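Plm1 (Streptomyces sp. HK803, PDB 4HXY) probably uses NADPH to reduce a keto group of the growing polyketide, as the ketoreductase of the first phoslactomycin module. Local coordinates at residues A49-S54 against H75-H80; D58-G63 against G83-V88. One frame throughout, in Å; residues are numbered along the deposited sequence.

Contact 1: A49-S54 against H75-H80; sequences ASWDRS and HEVAGH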
# COMPACT_ATOMS: atom_id res chain seq x y z
N ALA A 49 27.38 -1.04 -14.53
CA ALA A 49 28.30 -0.79 -15.65
C ALA A 49 29.53 -1.70 -15.62
O ALA A 49 29.96 -2.19 -16.66
CB ALA A 49 28.72 0.67 -15.67
N SER A 50 30.07 -1.96 -14.43
CA SER A 50 31.32 -2.72 -14.28
C SER A 50 31.15 -4.24 -14.17
O SER A 50 32.10 -5.00 -14.39
CB SER A 50 32.11 -2.21 -13.08
OG SER A 50 31.50 -2.59 -11.85
N TRP A 51 29.96 -4.69 -13.80
CA TRP A 51 29.69 -6.11 -13.60
C TRP A 51 29.88 -6.91 -14.89
O TRP A 51 29.25 -6.60 -15.91
CB TRP A 51 28.26 -6.29 -13.07
CG TRP A 51 27.79 -7.68 -12.84
CD1 TRP A 51 28.54 -8.78 -12.48
CD2 TRP A 51 26.43 -8.13 -12.88
NE1 TRP A 51 27.73 -9.88 -12.34
CE2 TRP A 51 26.43 -9.50 -12.56
CE3 TRP A 51 25.22 -7.49 -13.15
CZ2 TRP A 51 25.26 -10.25 -12.53
CZ3 TRP A 51 24.05 -8.24 -13.11
CH2 TRP A 51 24.08 -9.61 -12.81
N ASP A 52 30.75 -7.90 -14.84
CA ASP A 52 30.81 -8.93 -15.88
C ASP A 52 29.74 -9.96 -15.54
O ASP A 52 29.88 -10.71 -14.57
CB ASP A 52 32.20 -9.59 -15.90
CG ASP A 52 32.33 -10.64 -17.00
OD1 ASP A 52 33.44 -10.75 -17.58
OD2 ASP A 52 31.34 -11.36 -17.28
N ARG A 53 28.67 -10.00 -16.34
CA ARG A 53 27.49 -10.82 -16.05
C ARG A 53 27.75 -12.33 -15.94
O ARG A 53 26.87 -13.08 -15.50
CB ARG A 53 26.38 -10.55 -17.08
CG ARG A 53 25.36 -9.50 -16.64
CD ARG A 53 25.93 -8.11 -16.66
NE ARG A 53 24.91 -7.09 -16.43
CZ ARG A 53 25.15 -5.79 -16.24
NH1 ARG A 53 26.40 -5.33 -16.25
NH2 ARG A 53 24.15 -4.96 -16.04
N SER A 54 28.94 -12.77 -16.34
CA SER A 54 29.33 -14.17 -16.16
C SER A 54 29.74 -14.49 -14.71
O SER A 54 29.63 -15.63 -14.28
CB SER A 54 30.44 -14.56 -17.15
OG SER A 54 31.65 -13.89 -16.89
N HIS A 75 15.20 -6.09 -12.95
CA HIS A 75 15.40 -6.37 -14.37
C HIS A 75 16.89 -6.53 -14.71
O HIS A 75 17.23 -7.31 -15.61
CB HIS A 75 14.80 -5.27 -15.25
CG HIS A 75 13.31 -5.23 -15.21
ND1 HIS A 75 12.53 -6.32 -14.87
CD2 HIS A 75 12.44 -4.22 -15.46
CE1 HIS A 75 11.25 -5.97 -14.91
NE2 HIS A 75 11.18 -4.71 -15.28
N GLU A 76 17.75 -5.80 -14.02
CA GLU A 76 19.19 -5.92 -14.25
C GLU A 76 19.73 -7.29 -13.89
O GLU A 76 20.62 -7.79 -14.55
CB GLU A 76 20.00 -4.91 -13.47
CG GLU A 76 19.91 -3.52 -13.96
CD GLU A 76 20.64 -3.26 -15.27
OE1 GLU A 76 21.51 -4.04 -15.68
OE2 GLU A 76 20.30 -2.26 -15.89
N VAL A 77 19.24 -7.84 -12.79
CA VAL A 77 19.73 -9.13 -12.33
C VAL A 77 18.95 -10.34 -12.85
O VAL A 77 19.28 -11.46 -12.53
CB VAL A 77 19.89 -9.20 -10.80
CG1 VAL A 77 20.87 -8.16 -10.33
CG2 VAL A 77 18.58 -9.06 -10.10
N ALA A 78 17.91 -10.09 -13.61
CA ALA A 78 17.11 -11.17 -14.13
C ALA A 78 17.93 -12.01 -15.07
O ALA A 78 18.61 -11.49 -15.94
CB ALA A 78 15.92 -10.61 -14.87
N GLY A 79 17.83 -13.31 -14.93
CA GLY A 79 18.52 -14.19 -15.84
C GLY A 79 19.99 -14.35 -15.58
O GLY A 79 20.68 -15.01 -16.35
N HIS A 80 20.48 -13.76 -14.50
CA HIS A 80 21.87 -13.90 -14.12
C HIS A 80 21.96 -14.41 -12.70
O HIS A 80 21.22 -13.97 -11.85
CB HIS A 80 22.60 -12.57 -14.23
CG HIS A 80 22.52 -11.95 -15.58
ND1 HIS A 80 23.07 -12.53 -16.70
CD2 HIS A 80 21.96 -10.79 -15.99
CE1 HIS A 80 22.84 -11.76 -17.74
NE2 HIS A 80 22.18 -10.70 -17.34
O HOH W 1 22.18 -7.25 -16.59
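Arg53 lays its aliphatic part over the imidazole of His80: CG stands 3.5 Å from the centroid of the His80 ring, 12° off its normal, a CH-pi contact almost over the middle of the face. Beyond CG the chain bends at chi2 (72°) and carries the guanidinium away from the histidine toward Glu76. There Arg53 NH2 meets Glu76 OE1 at 2.8 Å in a salt bridge whose hydrogen bond is weak, since the N-H points poorly at the oxygen (123°). OE1 lies at the guanidinium edge, near its plane, although the carboxylate plane is strongly inclined to it. Water 1 adds a second link, accepting from Arg53 NE at 2.7 Å and donating to Glu76 O at 2.6 Å. Trp51 supplies the apolar side of the contact. Its CH2 lies 3.6 Å from His80 CB, and CZ3 comes 4.2 Å from Val77 CG1.

Further out, at the other terminal nitrogen of the guanidinium, Arg53 NH1 donates close to the group's plane to Trp51 O at 3.1 Å and also bonds to Ala48 O, while one guanidinium face lies against the Trp51 ring. The indole is itself fixed through NE1 to Thr55 O and is packed by Leu29, Leu46 and Pro57. Across the contact, a type II turn from Val77 to His80, with Gly79 at positive phi, brings His80 round to the loop. With an alanine here instead of His80, CB and CG of Arg53 would probably lose the ring they rest on. This junction thus joins loop 49-54 to helix 67-77 and its following turn by a poorly aligned charge pair reinforced by water, with most of its shape set by packing on flat rings.

Contact 2: D58-G63 against G83-V88; sequences DGVLVG and GPVWCV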
# COMPACT_ATOMS: atom_id res chain seq x y z
N ASP A 58 28.29 -12.17 -4.74
CA ASP A 58 27.94 -12.82 -3.47
C ASP A 58 26.64 -12.25 -2.91
O ASP A 58 25.96 -12.89 -2.11
CB ASP A 58 29.08 -12.65 -2.46
CG ASP A 58 30.37 -13.36 -2.92
OD1 ASP A 58 30.23 -14.51 -3.38
OD2 ASP A 58 31.47 -12.78 -2.85
N GLY A 59 26.30 -11.03 -3.33
CA GLY A 59 25.06 -10.38 -2.93
C GLY A 59 24.78 -9.16 -3.81
O GLY A 59 25.65 -8.70 -4.53
N VAL A 60 23.55 -8.65 -3.73
CA VAL A 60 23.13 -7.45 -4.45
C VAL A 60 22.52 -6.48 -3.46
O VAL A 60 21.67 -6.88 -2.65
CB VAL A 60 22.13 -7.77 -5.59
CG1 VAL A 60 21.74 -6.50 -6.34
CG2 VAL A 60 22.73 -8.83 -6.57
N LEU A 61 22.98 -5.23 -3.45
CA LEU A 61 22.39 -4.23 -2.60
C LEU A 61 21.80 -3.15 -3.50
O LEU A 61 22.50 -2.59 -4.34
CB LEU A 61 23.40 -3.63 -1.62
CG LEU A 61 22.80 -2.59 -0.67
CD1 LEU A 61 21.73 -3.23 0.24
CD2 LEU A 61 23.89 -1.89 0.15
N VAL A 62 20.49 -2.94 -3.35
CA VAL A 62 19.75 -1.99 -4.14
C VAL A 62 19.30 -0.83 -3.29
O VAL A 62 18.62 -1.01 -2.29
CB VAL A 62 18.48 -2.61 -4.74
CG1 VAL A 62 17.75 -1.61 -5.62
CG2 VAL A 62 18.79 -3.90 -5.51
N GLY A 63 19.65 0.38 -3.70
CA GLY A 63 19.20 1.57 -3.02
C GLY A 63 18.07 2.18 -3.81
O GLY A 63 18.29 2.61 -4.95
N GLY A 83 23.87 -13.78 -5.61
CA GLY A 83 23.44 -14.04 -4.26
C GLY A 83 22.19 -13.26 -3.92
O GLY A 83 21.56 -12.65 -4.80
N PRO A 84 21.83 -13.24 -2.63
CA PRO A 84 20.60 -12.57 -2.18
C PRO A 84 20.53 -11.09 -2.56
O PRO A 84 21.53 -10.38 -2.48
CB PRO A 84 20.66 -12.71 -0.66
CG PRO A 84 21.64 -13.81 -0.38
CD PRO A 84 22.61 -13.79 -1.51
N VAL A 85 19.34 -10.66 -2.97
CA VAL A 85 19.07 -9.29 -3.35
C VAL A 85 18.42 -8.56 -2.19
O VAL A 85 17.30 -8.90 -1.78
CB VAL A 85 18.14 -9.23 -4.56
CG1 VAL A 85 17.82 -7.80 -4.93
CG2 VAL A 85 18.77 -9.98 -5.74
N TRP A 86 19.12 -7.56 -1.69
CA TRP A 86 18.66 -6.77 -0.57
C TRP A 86 18.39 -5.37 -1.06
O TRP A 86 19.15 -4.85 -1.90
CB TRP A 86 19.75 -6.75 0.52
CG TRP A 86 19.78 -7.99 1.33
CD1 TRP A 86 20.55 -9.10 1.10
CD2 TRP A 86 19.01 -8.27 2.50
NE1 TRP A 86 20.28 -10.06 2.06
CE2 TRP A 86 19.33 -9.57 2.92
CE3 TRP A 86 18.05 -7.55 3.21
CZ2 TRP A 86 18.74 -10.16 4.04
CZ3 TRP A 86 17.45 -8.13 4.30
CH2 TRP A 86 17.81 -9.42 4.72
N CYS A 87 17.33 -4.76 -0.55
CA CYS A 87 16.94 -3.41 -0.94
C CYS A 87 16.87 -2.51 0.29
O CYS A 87 16.15 -2.83 1.24
CB CYS A 87 15.59 -3.44 -1.66
SG CYS A 87 15.04 -1.80 -2.20
N VAL A 88 17.63 -1.41 0.27
CA VAL A 88 17.59 -0.43 1.37
C VAL A 88 16.82 0.84 0.97
O VAL A 88 16.94 1.33 -0.14
CB VAL A 88 18.98 -0.03 1.90
CG1 VAL A 88 19.60 -1.18 2.65
CG2 VAL A 88 19.90 0.46 0.76
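Val60 and Trp86 join neighbouring parallel strands, 59-63 and 85-90, which with the intervening helix 67-77 make a beta-alpha-beta unit of a Rossmann-like fold. The tight part runs along the strand pair, where four hydrogen bonds pass back and forth. Val60 N donates to Pro84 O at 2.9 Å, and Val60 O then receives Trp86 N at 2.8 Å. One step on, Val62 N gives to Trp86 O at 2.7 Å, and Val62 O takes Val88 N. The axes of the two short strands are twisted 23° against each other.

On the face carrying Val60, Val62, Val85 and Cys87, small side chains fit closely: Val85 CG2 rests on Val60 CB, and its CG1, anti to the backbone N (chi1 178°), reaches forward to Val62 CG2 at 4.1 Å. The other face carries Leu61, Trp86 and Val88. There Leu61 CD1 packs on Val88 CG1 at 3.8 Å, the two side chains crossing at about a right angle, while the Trp86 indole leans away from strand 59-63 to meet Thr146 and Leu147 of helix 137-148.

The entry to the strands is the solvent side, where few side chains meet. Asp58 and Pro84 are exposed there; the side chain of Asp58 sets off away from segment 83-88, and its OD2 accepts from Asn27 N. Contact is made by backbone and proline ring, with Pro84 CD lying 3.5 Å from Asp58 O. The backbones still come close at Gly83, which lacks a side chain: a beta carbon would run into Asp58 O, the same oxygen that Gly83 CA approaches at 3.5 Å with its C-H directed at it, 171° at the hydrogen.

Overall arrangement
The two contacts alternate along the chain, in the order 49-54, 58-63, 75-80, 83-88, so that helix 67-77 leaves strand 59-63 of contact 2, runs into contact 1 and leads back to strand 85-90. Their centres lie about 13 Å apart, and they meet where Val77 CG1 sits 4.3 Å from Val60 CG2. Contact 2 is buried between strands 28-32 and 125-131, whereas contact 1 lies at the periphery, about 30 Å from the centre of the chain. None of these residues falls within the span that lines the NADPH pocket, consistent with a structural subdomain, as in related modular ketoreductases, accompanying the cofactor-binding half.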